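PDB 5WTZ: binary enterotoxin of Clostridium perfringens component a from Clostridium perfringens, which probably transfers ADP-ribose from NAD+ to actin, as the enzymatic component of a binary iota-like enterotoxin. Local coordinates for residues 233-236 with 237-240. Sequence-based numbering, arbitrary orientation.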
ATOM      1  N   PRO A 233     -17.691 -17.743  12.519  1.00 33.89           N
ATOM      2  CA  PRO A 233     -17.765 -18.296  13.877  1.00 37.36           C
ATOM      3  C   PRO A 233     -17.765 -17.208  14.958  1.00 44.52           C
ATOM      4  O   PRO A 233     -18.385 -17.403  16.005  1.00 45.46           O
ATOM      5  CB  PRO A 233     -16.501 -19.159  13.986  1.00 32.59           C
ATOM      6  CG  PRO A 233     -16.025 -19.353  12.569  1.00 37.47           C
ATOM      7  CD  PRO A 233     -16.421 -18.105  11.859  1.00 36.16           C
ATOM      8  N   TRP A 234     -17.085 -16.092  14.700  1.00 39.00           N
ATOM      9  CA  TRP A 234     -17.053 -14.960  15.628  1.00 33.70           C
ATOM     10  C   TRP A 234     -18.460 -14.451  15.928  1.00 35.85           C
ATOM     11  O   TRP A 234     -18.836 -14.272  17.089  1.00 35.53           O
ATOM     12  CB  TRP A 234     -16.190 -13.830  15.060  1.00 21.37           C
ATOM     13  CG  TRP A 234     -16.281 -12.519  15.805  1.00 24.05           C
ATOM     14  CD1 TRP A 234     -15.582 -12.155  16.930  1.00 25.78           C
ATOM     15  CD2 TRP A 234     -17.074 -11.379  15.448  1.00 24.37           C
ATOM     16  NE1 TRP A 234     -15.902 -10.867  17.297  1.00 20.07           N
ATOM     17  CE2 TRP A 234     -16.829 -10.375  16.417  1.00 20.11           C
ATOM     18  CE3 TRP A 234     -17.985 -11.116  14.418  1.00 24.88           C
ATOM     19  CZ2 TRP A 234     -17.454  -9.128  16.379  1.00 17.61           C
ATOM     20  CZ3 TRP A 234     -18.601  -9.878  14.383  1.00 25.49           C
ATOM     21  CH2 TRP A 234     -18.334  -8.901  15.359  1.00 24.49           C
ATOM     22  N   LEU A 235     -19.230 -14.228  14.870  1.00 33.69           N
ATOM     23  CA  LEU A 235     -20.590 -13.729  14.985  1.00 39.02           C
ATOM     24  C   LEU A 235     -21.447 -14.637  15.867  1.00 46.37           C
ATOM     25  O   LEU A 235     -22.298 -14.157  16.606  1.00 46.71           O
ATOM     26  CB  LEU A 235     -21.224 -13.589  13.598  1.00 41.98           C
ATOM     27  CG  LEU A 235     -22.649 -13.027  13.562  1.00 42.94           C
ATOM     28  CD1 LEU A 235     -22.647 -11.561  13.978  1.00 39.68           C
ATOM     29  CD2 LEU A 235     -23.280 -13.214  12.192  1.00 41.98           C
ATOM     30  N   LYS A 236     -21.202 -15.943  15.793  1.00 50.78           N
ATOM     31  CA  LYS A 236     -21.910 -16.917  16.626  1.00 54.33           C
ATOM     32  C   LYS A 236     -21.676 -16.713  18.115  1.00 56.26           C
ATOM     33  O   LYS A 236     -22.608 -16.793  18.919  1.00 66.93           O
ATOM     34  CB  LYS A 236     -21.492 -18.344  16.261  1.00 60.94           C
ATOM     35  CG  LYS A 236     -22.497 -19.087  15.402  1.00 70.80           C
ATOM     36  CD  LYS A 236     -22.045 -20.512  15.126  1.00 73.85           C
ATOM     37  CE  LYS A 236     -22.220 -20.857  13.660  1.00 77.30           C
ATOM     38  NZ  LYS A 236     -23.466 -20.275  13.093  1.00 79.44           N
ATOM     39  N   GLU A 237     -20.426 -16.473  18.484  1.00 48.21           N
ATOM     40  CA  GLU A 237     -20.043 -16.385  19.883  1.00 51.86           C
ATOM     41  C   GLU A 237     -20.433 -15.061  20.542  1.00 49.31           C
ATOM     42  O   GLU A 237     -20.199 -14.892  21.735  1.00 53.97           O
ATOM     43  CB  GLU A 237     -18.534 -16.579  20.037  1.00 59.78           C
ATOM     44  CG  GLU A 237     -17.937 -17.757  19.294  1.00 70.38           C
ATOM     45  CD  GLU A 237     -16.640 -18.227  19.926  1.00 80.77           C
ATOM     46  OE1 GLU A 237     -16.411 -17.922  21.118  1.00 86.51           O
ATOM     47  OE2 GLU A 237     -15.837 -18.875  19.223  1.00 82.39           O
ATOM     48  N   LEU A 238     -20.996 -14.114  19.789  1.00 31.82           N
ATOM     49  CA  LEU A 238     -21.342 -12.823  20.392  1.00 29.20           C
ATOM     50  C   LEU A 238     -22.468 -12.981  21.409  1.00 31.59           C
ATOM     51  O   LEU A 238     -23.446 -13.677  21.133  1.00 35.19           O
ATOM     52  CB  LEU A 238     -21.758 -11.801  19.341  1.00 29.64           C
ATOM     53  CG  LEU A 238     -20.689 -11.259  18.392  1.00 27.06           C
ATOM     54  CD1 LEU A 238     -21.231 -10.081  17.611  1.00 24.40           C
ATOM     55  CD2 LEU A 238     -19.399 -10.877  19.136  1.00 20.85           C
ATOM     56  N   THR A 239     -22.336 -12.348  22.581  1.00 24.85           N
ATOM     57  CA  THR A 239     -23.472 -12.248  23.495  1.00 26.06           C
ATOM     58  C   THR A 239     -24.534 -11.372  22.836  1.00 27.16           C
ATOM     59  O   THR A 239     -24.214 -10.588  21.931  1.00 25.86           O
ATOM     60  CB  THR A 239     -23.106 -11.649  24.873  1.00 30.40           C
ATOM     61  OG1 THR A 239     -22.716 -10.280  24.714  1.00 26.72           O
ATOM     62  CG2 THR A 239     -21.991 -12.439  25.550  1.00 30.49           C
ATOM     63  N   SER A 240     -25.781 -11.504  23.282  1.00 27.90           N
ATOM     64  CA  SER A 240     -26.868 -10.744  22.687  1.00 29.72           C
ATOM     65  C   SER A 240     -26.592  -9.242  22.837  1.00 29.21           C
ATOM     66  O   SER A 240     -26.850  -8.477  21.912  1.00 26.86           O
ATOM     67  CB  SER A 240     -28.222 -11.140  23.293  1.00 34.63           C
ATOM     68  OG  SER A 240     -28.221 -11.109  24.708  1.00 34.25           O
TER
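Leu238 lays its forked tip over one face of the Trp234 indole toward the C-terminal end of helix 220-237. Its CB starts against the carbonyl oxygen of Leu235, 3.7 Å away, and CG lies near that oxygen and the one of Trp234. With CG anti to its own carbonyl carbon (chi1 -70°), the branch is turned toward the indole and its two methyls divide the work. CD2 sits 3.8 Å from Trp234 CE2, above the ring plane but offset toward the rim. CD1 stands over the face of the six-membered ring, 4.2 Å from its centroid, a CH-pi contact. CD1 also meets CD1 of Leu235 at 4.2 Å. A branched leucine suits this place because one side chain can cover an aromatic face and still reach a neighbouring aliphatic tip.

Trp234 presents that ring face to Leu238 by holding CG anti to the backbone N (chi1 169°), and its NE1 donates a hydrogen bond to Ala285 O, which helps to set the rotation of the ring. The backbone bonds here are weak: Glu237 N shares its hydrogen between the oxygens of Pro233 (3.3 Å) and Trp234, and Leu238 N reaches Leu235 O at 3.4 Å. The chain then enters helix 240-263 through Thr239, its N-cap, whose N bonds to Glu242 OE1 in the manner of a capping box. Leu243, on that helix, touches both leucines, so the apolar patch joins the two helices across their short linker. The weak bonds of the Glu237 and Leu238 amides are thus supplemented by apolar contact with an indole whose N-H already has an acceptor in Ala285.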